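Local coordinates for nitrogenase iron-molybdenum cofactor biosynthesis protein NifB (Methanothermobacter thermautotrophicus, PDB 7JMA) that probably carries out the radical SAM-dependent carbide insertion that fuses two [4Fe-4S] clusters into the [8Fe-9S-C] precursor of the nitrogenase cofactor, at residues I81-V86 against D111-M116; N136-T141 against R187-K192; N39-F44 against Y154-Y159; V142-P147 against E168-L173. All blocks are in the same frame, centred on the assembly; numbering follows the deposited sequence.

Interaction 1: residues I81-V86 against D111-M116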
loop_
_atom_site.group_PDB
_atom_site.type_symbol
_atom_site.label_atom_id
_atom_site.label_comp_id
_atom_site.label_asym_id
_atom_site.label_seq_id
_atom_site.Cartn_x
_atom_site.Cartn_y
_atom_site.Cartn_z
ATOM N N ILE A 81 1.281 8.316 -21.493
ATOM C CA ILE A 81 1.408 7.565 -20.251
ATOM C C ILE A 81 2.817 7.783 -19.718
ATOM O O ILE A 81 3.788 7.794 -20.483
ATOM C CB ILE A 81 1.125 6.061 -20.459
ATOM C CG1 ILE A 81 -0.308 5.852 -20.958
ATOM C CG2 ILE A 81 1.344 5.281 -19.176
ATOM C CD1 ILE A 81 -1.345 6.570 -20.122
ATOM N N SER A 82 2.926 7.997 -18.411
ATOM C CA SER A 82 4.228 8.093 -17.777
ATOM C C SER A 82 4.426 7.105 -16.642
ATOM O O SER A 82 5.572 6.882 -16.245
ATOM C CB SER A 82 4.472 9.515 -17.245
ATOM O OG SER A 82 3.282 10.057 -16.699
ATOM N N VAL A 83 3.357 6.487 -16.131
ATOM C CA VAL A 83 3.425 5.621 -14.959
ATOM C C VAL A 83 2.587 4.376 -15.227
ATOM O O VAL A 83 1.469 4.479 -15.743
ATOM C CB VAL A 83 2.921 6.335 -13.686
ATOM C CG1 VAL A 83 3.090 5.437 -12.469
ATOM C CG2 VAL A 83 3.640 7.671 -13.479
ATOM N N ILE A 84 3.138 3.205 -14.907
ATOM C CA ILE A 84 2.378 1.955 -14.873
ATOM C C ILE A 84 2.426 1.388 -13.463
ATOM O O ILE A 84 3.477 1.384 -12.813
ATOM C CB ILE A 84 2.896 0.921 -15.896
ATOM C CG1 ILE A 84 4.377 0.609 -15.682
ATOM C CG2 ILE A 84 2.683 1.432 -17.316
ATOM C CD1 ILE A 84 5.002 -0.176 -16.823
ATOM N N GLY A 85 1.288 0.899 -12.986
ATOM C CA GLY A 85 1.212 0.435 -11.619
ATOM C C GLY A 85 0.378 -0.824 -11.506
ATOM O O GLY A 85 -0.453 -1.132 -12.362
ATOM N N VAL A 86 0.630 -1.551 -10.429
ATOM C CA VAL A 86 -0.190 -2.691 -10.029
ATOM C C VAL A 86 -0.695 -2.387 -8.633
ATOM O O VAL A 86 0.107 -2.154 -7.722
ATOM C CB VAL A 86 0.599 -4.010 -10.026
ATOM C CG1 VAL A 86 -0.262 -5.136 -9.385
ATOM C CG2 VAL A 86 1.050 -4.374 -11.442
ATOM N N ASP A 111 11.395 3.634 -19.917
ATOM C CA ASP A 111 11.232 5.050 -19.623
ATOM C C ASP A 111 10.151 5.335 -18.586
ATOM O O ASP A 111 10.174 6.407 -17.972
ATOM C CB ASP A 111 10.907 5.798 -20.918
ATOM C CG ASP A 111 9.842 5.092 -21.746
ATOM O OD1 ASP A 111 8.957 5.782 -22.297
ATOM O OD2 ASP A 111 9.881 3.845 -21.836
ATOM N N LEU A 112 9.213 4.414 -18.370
ATOM C CA LEU A 112 8.035 4.702 -17.563
ATOM C C LEU A 112 8.304 4.492 -16.076
ATOM O O LEU A 112 9.059 3.597 -15.682
ATOM C CB LEU A 112 6.849 3.837 -18.002
ATOM C CG LEU A 112 6.388 3.982 -19.455
ATOM C CD1 LEU A 112 5.366 2.908 -19.818
ATOM C CD2 LEU A 112 5.834 5.376 -19.715
ATOM N N LEU A 113 7.681 5.337 -15.254
ATOM C CA LEU A 113 7.713 5.133 -13.816
ATOM C C LEU A 113 6.899 3.894 -13.482
ATOM O O LEU A 113 5.815 3.689 -14.024
ATOM C CB LEU A 113 7.125 6.330 -13.067
ATOM C CG LEU A 113 7.473 7.786 -13.410
ATOM C CD1 LEU A 113 7.265 8.701 -12.190
ATOM C CD2 LEU A 113 8.885 7.939 -13.961
ATOM N N LYS A 114 7.414 3.073 -12.582
ATOM C CA LYS A 114 6.725 1.854 -12.177
ATOM C C LYS A 114 6.369 1.949 -10.703
ATOM O O LYS A 114 7.210 2.325 -9.884
ATOM C CB LYS A 114 7.592 0.628 -12.463
ATOM C CG LYS A 114 7.700 0.322 -13.960
ATOM C CD LYS A 114 8.955 -0.454 -14.287
ATOM C CE LYS A 114 9.338 -0.323 -15.756
ATOM N NZ LYS A 114 9.351 1.089 -16.225
ATOM N N CYS A 115 5.114 1.639 -10.365
ATOM C CA CYS A 115 4.695 1.764 -8.978
ATOM C C CYS A 115 3.806 0.593 -8.597
ATOM O O CYS A 115 3.295 -0.136 -9.447
ATOM C CB CYS A 115 3.969 3.082 -8.717
ATOM S SG CYS A 115 2.451 3.261 -9.633
ATOM N N MET A 116 3.623 0.424 -7.293
ATOM C CA MET A 116 2.688 -0.578 -6.830
ATOM C C MET A 116 2.226 -0.206 -5.430
ATOM O O MET A 116 2.875 0.563 -4.720
ATOM C CB MET A 116 3.314 -1.973 -6.863
ATOM C CG MET A 116 4.406 -2.218 -5.875
ATOM S SD MET A 116 4.560 -4.013 -5.619
ATOM C CE MET A 116 5.215 -4.512 -7.202
#
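I84 packs against L112 and K114 on the helix-covered face of two neighbouring parallel strands. Its CG2 meets L112 CD1 at 4.0 Å, where the side chains cross at about a right angle. Toward K114 the chains run side by side, a chi1 of 57° bringing I84 CG1 within 3.8 Å of K114 CG. On the other face V83 divides its methyls, CG2 resting on L113 CB and CG1 touching C115 SG at 3.6 Å; C115 is a ligand of a [4Fe-4S] cluster not bound in this model. Between the faces runs the parallel ladder: L113 N to S82 O, I84 N to L113 O, C115 N to I84 O and V86 N to C115 O. At the polar edge K114 bends back at chi4 (49°), and NZ donates to L112 O at 2.6 Å as well as to F109 O. An alanine here removes NZ and the chain beyond CB, and would probably leave both carbonyls without this partner and open a gap beside I84 CG1. The buried lysine extends the apolar layer of a beta-alpha-beta unit with its shaft, while carbonyl oxygens just past helix 96-108 are likely to stabilise its charge.

Interaction 2: residues N136-T141 against R187-K192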
loop_
_atom_site.group_PDB
_atom_site.type_symbol
_atom_site.label_atom_id
_atom_site.label_comp_id
_atom_site.label_asym_id
_atom_site.label_seq_id
_atom_site.Cartn_x
_atom_site.Cartn_y
_atom_site.Cartn_z
ATOM N N ASN A 136 9.803 2.071 -8.852
ATOM C CA ASN A 136 10.280 3.372 -8.391
ATOM C C ASN A 136 9.572 3.860 -7.141
ATOM O O ASN A 136 10.179 4.562 -6.330
ATOM C CB ASN A 136 10.082 4.421 -9.484
ATOM C CG ASN A 136 10.723 4.030 -10.769
ATOM O OD1 ASN A 136 10.040 3.764 -11.747
ATOM N ND2 ASN A 136 12.062 4.017 -10.789
ATOM N N THR A 137 8.295 3.526 -6.987
ATOM C CA THR A 137 7.480 4.009 -5.884
ATOM C C THR A 137 6.587 2.883 -5.396
ATOM O O THR A 137 6.036 2.137 -6.202
ATOM C CB THR A 137 6.614 5.197 -6.331
ATOM O OG1 THR A 137 7.451 6.214 -6.905
ATOM C CG2 THR A 137 5.825 5.776 -5.148
ATOM N N VAL A 138 6.466 2.749 -4.076
ATOM C CA VAL A 138 5.554 1.789 -3.476
ATOM C C VAL A 138 4.703 2.529 -2.461
ATOM O O VAL A 138 5.230 3.317 -1.661
ATOM C CB VAL A 138 6.294 0.621 -2.802
ATOM C CG1 VAL A 138 5.281 -0.286 -2.058
ATOM C CG2 VAL A 138 7.099 -0.178 -3.810
ATOM N N THR A 139 3.400 2.287 -2.511
ATOM C CA THR A 139 2.455 2.815 -1.541
ATOM C C THR A 139 2.110 1.689 -0.575
ATOM O O THR A 139 1.657 0.622 -1.002
ATOM C CB THR A 139 1.213 3.360 -2.237
ATOM O OG1 THR A 139 1.600 4.394 -3.147
ATOM C CG2 THR A 139 0.234 3.926 -1.226
ATOM N N VAL A 140 2.353 1.915 0.714
ATOM C CA VAL A 140 2.123 0.923 1.766
ATOM C C VAL A 140 0.972 1.420 2.628
ATOM O O VAL A 140 0.968 2.579 3.049
ATOM C CB VAL A 140 3.388 0.712 2.620
ATOM C CG1 VAL A 140 3.125 -0.391 3.665
ATOM C CG2 VAL A 140 4.600 0.354 1.744
ATOM N N THR A 141 -0.026 0.565 2.877
ATOM C CA THR A 141 -1.168 0.982 3.672
ATOM C C THR A 141 -0.890 0.625 5.125
ATOM O O THR A 141 -0.775 -0.559 5.471
ATOM C CB THR A 141 -2.444 0.328 3.154
ATOM O OG1 THR A 141 -2.688 0.826 1.830
ATOM C CG2 THR A 141 -3.632 0.701 4.047
ATOM N N ARG A 187 16.849 1.116 -0.487
ATOM C CA ARG A 187 17.128 0.781 -1.874
ATOM C C ARG A 187 16.736 1.885 -2.845
ATOM O O ARG A 187 16.859 1.696 -4.060
ATOM C CB ARG A 187 16.415 -0.532 -2.243
ATOM C CG ARG A 187 17.093 -1.749 -1.657
ATOM C CD ARG A 187 16.147 -2.920 -1.445
ATOM N NE ARG A 187 16.862 -4.064 -0.880
ATOM C CZ ARG A 187 17.090 -4.245 0.420
ATOM N NH1 ARG A 187 16.650 -3.363 1.310
ATOM N NH2 ARG A 187 17.759 -5.318 0.834
ATOM N N GLY A 188 16.317 3.053 -2.354
ATOM C CA GLY A 188 16.008 4.164 -3.221
ATOM C C GLY A 188 14.578 4.228 -3.689
ATOM O O GLY A 188 14.218 5.180 -4.387
ATOM N N ILE A 189 13.738 3.265 -3.307
ATOM C CA ILE A 189 12.353 3.273 -3.745
ATOM C C ILE A 189 11.588 4.278 -2.902
ATOM O O ILE A 189 11.711 4.277 -1.672
ATOM C CB ILE A 189 11.741 1.871 -3.613
ATOM C CG1 ILE A 189 12.420 0.937 -4.624
ATOM C CG2 ILE A 189 10.239 1.969 -3.738
ATOM C CD1 ILE A 189 12.164 -0.550 -4.383
ATOM N N ILE A 190 10.813 5.140 -3.556
ATOM C CA ILE A 190 10.026 6.138 -2.835
ATOM C C ILE A 190 8.889 5.433 -2.119
ATOM O O ILE A 190 8.094 4.734 -2.753
ATOM C CB ILE A 190 9.474 7.194 -3.791
ATOM C CG1 ILE A 190 10.614 7.922 -4.526
ATOM C CG2 ILE A 190 8.542 8.162 -3.059
ATOM C CD1 ILE A 190 10.105 8.697 -5.712
ATOM N N VAL A 191 8.787 5.620 -0.804
ATOM C CA VAL A 191 7.713 4.975 -0.038
ATOM C C VAL A 191 6.676 6.024 0.305
ATOM O O VAL A 191 6.982 7.033 0.960
ATOM C CB VAL A 191 8.236 4.283 1.230
ATOM C CG1 VAL A 191 7.045 3.639 1.997
ATOM C CG2 VAL A 191 9.240 3.242 0.877
ATOM N N LYS A 192 5.445 5.782 -0.133
ATOM C CA LYS A 192 4.296 6.579 0.245
ATOM C C LYS A 192 3.452 5.734 1.188
ATOM O O LYS A 192 3.281 4.537 0.959
ATOM C CB LYS A 192 3.483 6.978 -0.982
ATOM C CG LYS A 192 4.320 7.719 -2.028
ATOM C CD LYS A 192 3.502 8.083 -3.256
ATOM C CE LYS A 192 4.319 8.927 -4.236
ATOM N NZ LYS A 192 3.677 9.012 -5.586
#
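N136, V138 and V140 alternate with I190 and K192 in a regular parallel ladder, in which I190 N bonds to N136 O, V138 N to I190 O, K192 N to V138 O and V140 N to K192 O, the strand axes inclined at 28°. The side chains then sort themselves onto two unlike faces. One face is aliphatic: V138 CG2 meets I189 CG2 at 3.8 Å, and V140 CG2 approaches V191 CG1 at 4.1 Å. L184 of helix 166-186 packs over V138, I189 and V191. The face with T137, T139, I190 and K192 is mixed in character. Here K192 stretches out fully beyond CG and lies slantwise across the two threonines. Its CE touches T137 CG2 at 3.6 Å, and its CB sits 3.9 Å from T139 OG1. T137 offers that methyl because its chi1 of -54° puts CG2 anti to the backbone N, leaving OG1 to face I190 CD1 at 3.8 Å. A serine in place of K192 strips away the chain lying over the T137 methyl, which would probably be less well packed, with I190 remaining beside it. At one end, G188 completes a Schellman motif that ends helix 166-186, and its positive phi turns the chain into the new strand; just ahead of strand 137-141, N136 OD1 accepts from K114 N. Strands 137-141 and 190-197 are neighbours in a six-stranded parallel sheet in chain order, consistent with the partial TIM barrel of the radical SAM superfamily, and T137 lies next to the cluster ligand C115 on the face away from helix 166-186.

Interaction 3: residues N39-F44 against Y154-Y159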
loop_
_atom_site.group_PDB
_atom_site.type_symbol
_atom_site.label_atom_id
_atom_site.label_comp_id
_atom_site.label_asym_id
_atom_site.label_seq_id
_atom_site.Cartn_x
_atom_site.Cartn_y
_atom_site.Cartn_z
ATOM N N ASN A 39 -3.616 -11.309 0.939
ATOM C CA ASN A 39 -3.093 -12.151 2.010
ATOM C C ASN A 39 -3.515 -11.690 3.403
ATOM O O ASN A 39 -3.043 -12.241 4.402
ATOM C CB ASN A 39 -1.566 -12.255 1.927
ATOM C CG ASN A 39 -0.895 -10.913 1.732
ATOM O OD1 ASN A 39 -1.548 -9.866 1.768
ATOM N ND2 ASN A 39 0.432 -10.933 1.544
ATOM N N ILE A 40 -4.377 -10.689 3.504
ATOM C CA ILE A 40 -4.883 -10.244 4.798
ATOM C C ILE A 40 -6.371 -9.994 4.634
ATOM O O ILE A 40 -6.872 -9.808 3.526
ATOM C CB ILE A 40 -4.191 -8.967 5.325
ATOM C CG1 ILE A 40 -4.665 -7.741 4.535
ATOM C CG2 ILE A 40 -2.646 -9.131 5.317
ATOM C CD1 ILE A 40 -3.997 -6.415 4.995
ATOM N N HIS A 41 -7.086 -9.985 5.751
ATOM C CA HIS A 41 -8.448 -9.477 5.731
ATOM C C HIS A 41 -8.528 -8.270 6.646
ATOM O O HIS A 41 -8.474 -8.405 7.876
ATOM C CB HIS A 41 -9.491 -10.518 6.126
ATOM C CG HIS A 41 -10.882 -10.013 5.903
ATOM N ND1 HIS A 41 -11.687 -9.574 6.932
ATOM C CD2 HIS A 41 -11.560 -9.761 4.758
ATOM C CE1 HIS A 41 -12.818 -9.108 6.432
ATOM N NE2 HIS A 41 -12.769 -9.213 5.115
ATOM N N CYS A 42 -8.605 -7.094 6.029
ATOM C CA CYS A 42 -8.886 -5.845 6.710
ATOM C C CYS A 42 -10.393 -5.624 6.757
ATOM O O CYS A 42 -11.100 -5.860 5.773
ATOM C CB CYS A 42 -8.199 -4.684 5.983
ATOM S SG CYS A 42 -8.290 -3.091 6.836
ATOM N N LYS A 43 -10.884 -5.202 7.921
ATOM C CA LYS A 43 -12.316 -4.961 8.077
ATOM C C LYS A 43 -12.798 -3.700 7.367
ATOM O O LYS A 43 -14.011 -3.525 7.222
ATOM C CB LYS A 43 -12.661 -4.867 9.562
ATOM C CG LYS A 43 -12.131 -6.044 10.374
ATOM C CD LYS A 43 -12.619 -5.977 11.810
ATOM C CE LYS A 43 -12.348 -7.271 12.538
ATOM N NZ LYS A 43 -12.683 -7.158 13.984
ATOM N N PHE A 44 -11.893 -2.834 6.919
ATOM C CA PHE A 44 -12.258 -1.503 6.431
ATOM C C PHE A 44 -11.936 -1.320 4.950
ATOM O O PHE A 44 -11.109 -2.043 4.391
ATOM C CB PHE A 44 -11.541 -0.432 7.264
ATOM C CG PHE A 44 -11.985 -0.391 8.711
ATOM C CD1 PHE A 44 -11.375 -1.191 9.663
ATOM C CD2 PHE A 44 -13.014 0.444 9.117
ATOM C CE1 PHE A 44 -11.787 -1.161 10.987
ATOM C CE2 PHE A 44 -13.419 0.487 10.438
ATOM C CZ PHE A 44 -12.816 -0.321 11.372
ATOM N N TYR A 154 -7.756 -5.517 11.710
ATOM C CA TYR A 154 -7.468 -6.687 10.896
ATOM C C TYR A 154 -8.036 -7.920 11.574
ATOM O O TYR A 154 -7.841 -8.119 12.778
ATOM C CB TYR A 154 -5.972 -6.847 10.675
ATOM C CG TYR A 154 -5.375 -5.646 9.997
ATOM C CD1 TYR A 154 -4.811 -4.631 10.743
ATOM C CD2 TYR A 154 -5.408 -5.508 8.606
ATOM C CE1 TYR A 154 -4.266 -3.512 10.145
ATOM C CE2 TYR A 154 -4.854 -4.378 7.988
ATOM C CZ TYR A 154 -4.293 -3.384 8.771
ATOM O OH TYR A 154 -3.747 -2.253 8.196
ATOM N N SER A 155 -8.725 -8.748 10.800
ATOM C CA SER A 155 -9.279 -9.952 11.410
ATOM C C SER A 155 -8.324 -11.136 11.298
ATOM O O SER A 155 -8.177 -11.897 12.259
ATOM C CB SER A 155 -10.644 -10.288 10.805
ATOM O OG SER A 155 -10.552 -10.457 9.410
ATOM N N PHE A 156 -7.651 -11.303 10.161
ATOM C CA PHE A 156 -6.633 -12.339 10.069
ATOM C C PHE A 156 -5.618 -11.979 8.991
ATOM O O PHE A 156 -5.831 -11.094 8.154
ATOM C CB PHE A 156 -7.254 -13.732 9.817
ATOM C CG PHE A 156 -7.926 -13.891 8.475
ATOM C CD1 PHE A 156 -9.293 -13.707 8.352
ATOM C CD2 PHE A 156 -7.191 -14.257 7.340
ATOM C CE1 PHE A 156 -9.935 -13.882 7.129
ATOM C CE2 PHE A 156 -7.824 -14.412 6.114
ATOM C CZ PHE A 156 -9.202 -14.228 6.017
ATOM N N VAL A 157 -4.508 -12.704 9.024
ATOM C CA VAL A 157 -3.382 -12.512 8.128
ATOM C C VAL A 157 -2.862 -13.886 7.748
ATOM O O VAL A 157 -2.822 -14.794 8.584
ATOM C CB VAL A 157 -2.307 -11.648 8.822
ATOM C CG1 VAL A 157 -0.942 -11.911 8.275
ATOM C CG2 VAL A 157 -2.707 -10.166 8.739
ATOM N N VAL A 158 -2.524 -14.065 6.473
ATOM C CA VAL A 158 -1.988 -15.329 5.981
ATOM C C VAL A 158 -0.548 -15.068 5.587
ATOM O O VAL A 158 -0.284 -14.286 4.671
ATOM C CB VAL A 158 -2.790 -15.869 4.788
ATOM C CG1 VAL A 158 -2.236 -17.236 4.365
ATOM C CG2 VAL A 158 -4.261 -15.969 5.184
ATOM N N TYR A 159 0.382 -15.716 6.285
ATOM C CA TYR A 159 1.804 -15.454 6.075
ATOM C C TYR A 159 2.548 -16.772 6.173
ATOM O O TYR A 159 2.418 -17.480 7.176
ATOM C CB TYR A 159 2.328 -14.441 7.100
ATOM C CG TYR A 159 3.785 -14.074 6.888
ATOM C CD1 TYR A 159 4.724 -14.273 7.893
ATOM C CD2 TYR A 159 4.213 -13.541 5.689
ATOM C CE1 TYR A 159 6.064 -13.948 7.702
ATOM C CE2 TYR A 159 5.551 -13.199 5.486
ATOM C CZ TYR A 159 6.471 -13.421 6.500
ATOM O OH TYR A 159 7.800 -13.102 6.301
HETATM O O HOH W 1 1.459 -13.707 2.578
HETATM O O HOH W 2 -9.891 -7.934 14.308
#
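I40 and C42 pack on Y154 and V157 along the face that meets helix 166-186 in an antiparallel pair of a small three-stranded sheet, whose edge strand 40-42 carries part of the radical SAM cysteine motif. This is the tight part. I40 reaches Y154 CE2 with CD1 at 3.7 Å and V157 CG2 with its own CG2 at 3.6 Å. C42, a ligand of a [4Fe-4S] cluster not bound in this model, sets SG obliquely 3.8 Å from Y154 CE2, in a sulfur-aromatic contact. The opposite face is looser. H41 lays CB over one face of the F156 ring, 3.8 Å from its centroid, yet the imidazole slides past, near parallel at 18° but barely overlapping. A chi1 of -172°, with CG anti to the backbone N, turns the imidazole to S155, whose OG meets ND1 at the ring edge in a hydrogen bond of 2.9 Å. Backbone bonds V158 N to N39 O, H41 N to F156 O and S155 N to H41 O join the two strands. Waters finish the ends: one links N39 ND2 to V158 O, N39 OD1 being hydrogen-bonded to N119 ND2, and another accepts from K43 NZ while donating to Y154 O at 2.6 Å.

Interaction 4: residues V142-P147 against E168-L173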
loop_
_atom_site.group_PDB
_atom_site.type_symbol
_atom_site.label_atom_id
_atom_site.label_comp_id
_atom_site.label_asym_id
_atom_site.label_seq_id
_atom_site.Cartn_x
_atom_site.Cartn_y
_atom_site.Cartn_z
ATOM N N VAL A 142 -0.764 1.648 5.964
ATOM C CA VAL A 142 -0.439 1.491 7.376
ATOM C C VAL A 142 -1.544 2.176 8.155
ATOM O O VAL A 142 -1.649 3.409 8.144
ATOM C CB VAL A 142 0.919 2.100 7.752
ATOM C CG1 VAL A 142 1.151 1.868 9.249
ATOM C CG2 VAL A 142 2.070 1.518 6.923
ATOM N N ASN A 143 -2.373 1.383 8.840
ATOM C CA ASN A 143 -3.533 1.928 9.528
ATOM C C ASN A 143 -3.362 2.020 11.033
ATOM O O ASN A 143 -4.189 2.655 11.690
ATOM C CB ASN A 143 -4.770 1.080 9.192
ATOM C CG ASN A 143 -5.112 1.150 7.719
ATOM O OD1 ASN A 143 -5.171 2.237 7.149
ATOM N ND2 ASN A 143 -5.313 -0.005 7.088
ATOM N N ALA A 144 -2.313 1.414 11.588
ATOM C CA ALA A 144 -2.010 1.548 13.006
ATOM C C ALA A 144 -0.583 1.079 13.239
ATOM O O ALA A 144 -0.034 0.290 12.466
ATOM C CB ALA A 144 -2.989 0.745 13.881
ATOM N N VAL A 145 0.002 1.561 14.330
ATOM C CA VAL A 145 1.263 1.037 14.833
ATOM C C VAL A 145 1.162 0.574 16.277
ATOM O O VAL A 145 2.149 0.083 16.831
ATOM C CB VAL A 145 2.396 2.070 14.668
ATOM C CG1 VAL A 145 2.537 2.384 13.193
ATOM C CG2 VAL A 145 2.106 3.335 15.467
ATOM N N ASP A 146 -0.005 0.699 16.893
ATOM C CA ASP A 146 -0.236 0.281 18.266
ATOM C C ASP A 146 -1.169 -0.920 18.239
ATOM O O ASP A 146 -2.280 -0.813 17.700
ATOM C CB ASP A 146 -0.833 1.444 19.054
ATOM C CG ASP A 146 -1.579 1.015 20.305
ATOM O OD1 ASP A 146 -2.493 1.769 20.693
ATOM O OD2 ASP A 146 -1.255 -0.029 20.912
ATOM N N PRO A 147 -0.761 -2.073 18.779
ATOM C CA PRO A 147 -1.562 -3.297 18.583
ATOM C C PRO A 147 -2.942 -3.247 19.207
ATOM O O PRO A 147 -3.835 -3.978 18.760
ATOM C CB PRO A 147 -0.700 -4.394 19.225
ATOM C CG PRO A 147 0.666 -3.803 19.368
ATOM C CD PRO A 147 0.477 -2.330 19.530
ATOM N N GLU A 168 -2.227 -11.113 17.242
ATOM C CA GLU A 168 -1.049 -11.688 16.597
ATOM C C GLU A 168 -1.037 -11.396 15.104
ATOM O O GLU A 168 0.028 -11.174 14.519
ATOM C CB GLU A 168 -0.983 -13.192 16.840
ATOM C CG GLU A 168 0.313 -13.814 16.340
ATOM C CD GLU A 168 0.513 -15.245 16.809
ATOM O OE1 GLU A 168 1.633 -15.563 17.270
ATOM O OE2 GLU A 168 -0.439 -16.051 16.710
ATOM N N ALA A 169 -2.209 -11.404 14.463
ATOM C CA ALA A 169 -2.265 -11.041 13.048
ATOM C C ALA A 169 -1.721 -9.629 12.818
ATOM O O ALA A 169 -0.867 -9.414 11.949
ATOM C CB ALA A 169 -3.699 -11.166 12.522
ATOM N N PHE A 170 -2.206 -8.649 13.583
ATOM C CA PHE A 170 -1.709 -7.290 13.399
ATOM C C PHE A 170 -0.221 -7.187 13.713
ATOM O O PHE A 170 0.518 -6.445 13.044
ATOM C CB PHE A 170 -2.472 -6.291 14.265
ATOM C CG PHE A 170 -1.852 -4.929 14.231
ATOM C CD1 PHE A 170 -2.009 -4.122 13.115
ATOM C CD2 PHE A 170 -1.040 -4.491 15.272
ATOM C CE1 PHE A 170 -1.403 -2.862 13.058
ATOM C CE2 PHE A 170 -0.439 -3.243 15.217
ATOM C CZ PHE A 170 -0.622 -2.432 14.106
ATOM N N GLU A 171 0.238 -7.872 14.760
ATOM C CA GLU A 171 1.642 -7.748 15.131
ATOM C C GLU A 171 2.551 -8.259 14.017
ATOM O O GLU A 171 3.606 -7.672 13.744
ATOM C CB GLU A 171 1.898 -8.485 16.443
ATOM C CG GLU A 171 1.281 -7.765 17.637
ATOM C CD GLU A 171 1.369 -8.558 18.924
ATOM O OE1 GLU A 171 1.537 -9.798 18.862
ATOM O OE2 GLU A 171 1.273 -7.930 20.002
ATOM N N VAL A 172 2.141 -9.340 13.352
ATOM C CA VAL A 172 2.892 -9.865 12.216
ATOM C C VAL A 172 2.844 -8.886 11.044
ATOM O O VAL A 172 3.882 -8.554 10.450
ATOM C CB VAL A 172 2.339 -11.249 11.816
ATOM C CG1 VAL A 172 2.960 -11.719 10.494
ATOM C CG2 VAL A 172 2.575 -12.265 12.924
ATOM N N LEU A 173 1.643 -8.400 10.701
ATOM C CA LEU A 173 1.517 -7.431 9.613
ATOM C C LEU A 173 2.333 -6.180 9.916
ATOM O O LEU A 173 3.085 -5.689 9.063
ATOM C CB LEU A 173 0.056 -7.062 9.391
ATOM C CG LEU A 173 -0.187 -5.941 8.384
ATOM C CD1 LEU A 173 0.374 -6.280 6.983
ATOM C CD2 LEU A 173 -1.657 -5.593 8.305
#
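F170 sets the CZ end of its ring against A144 and the adjoining CE2-CD2 side against P147, and supplies most of the meeting between helix 166-186 and the loop that follows strand 137-141. The apolar contacts come first. A chi1 of 172° sends CG anti to the backbone N, and the ring projects from the helix to the loop. There CZ lies 4.0 Å from A144 CB. P147 is met obliquely: CE2 comes within 3.5 Å of P147 CA, while CD2 lies 4.0 Å from P147 CB. The second kind of contact is polar against aromatic. A144 O sits at the ring edge, in its plane, 3.2 Å from CZ, an arrangement consistent with weak attraction between a carbonyl oxygen and the positive hydrogen rim of a phenyl group. No hydrogen bond passes between the two segments, so the polar work is done with other parts of the chain. E171 brings OE2 alongside P147 CB at 4.1 Å but spends its charge on a salt bridge to R167. D146 is the N-cap of the short helix that starts at P147, its OD2 accepting from E148 N. Upstream, N143 uses both ends of its amide, OD1 accepting from V196 N and ND2 donating to Y154 OH, while V145 N donates to H205 NE2. The chemistry implies a division of labour: bonds to V196, H205, Y154 and E148 are likely to fix the loop's path, while one aromatic ring, backed by Y154, meets it by shape and by the fit of a carbonyl to its edge.

From the N terminus, residues 39-44 open interaction 3, and interaction 1 then closes a short beta-alpha-beta loop wholly within it. Residues 136-141 open interaction 2, and 142-147, next in sequence, open interaction 4. Interaction 3 closes at 154-159, so it crosses both. Interaction 4 closes at 168-173, and interaction 2, which encloses it, closes last at 187-192. Interactions 1 and 2 share the parallel sheet, where strands 113-118 and 137-141 are neighbours joined by backbone bonds. Interactions 3 and 4 meet through Y154, which packs on F170 and L173, tying the small antiparallel sheet to helix 166-186. That helix runs directly into strand 190-197, returning the excursion to the parallel sheet.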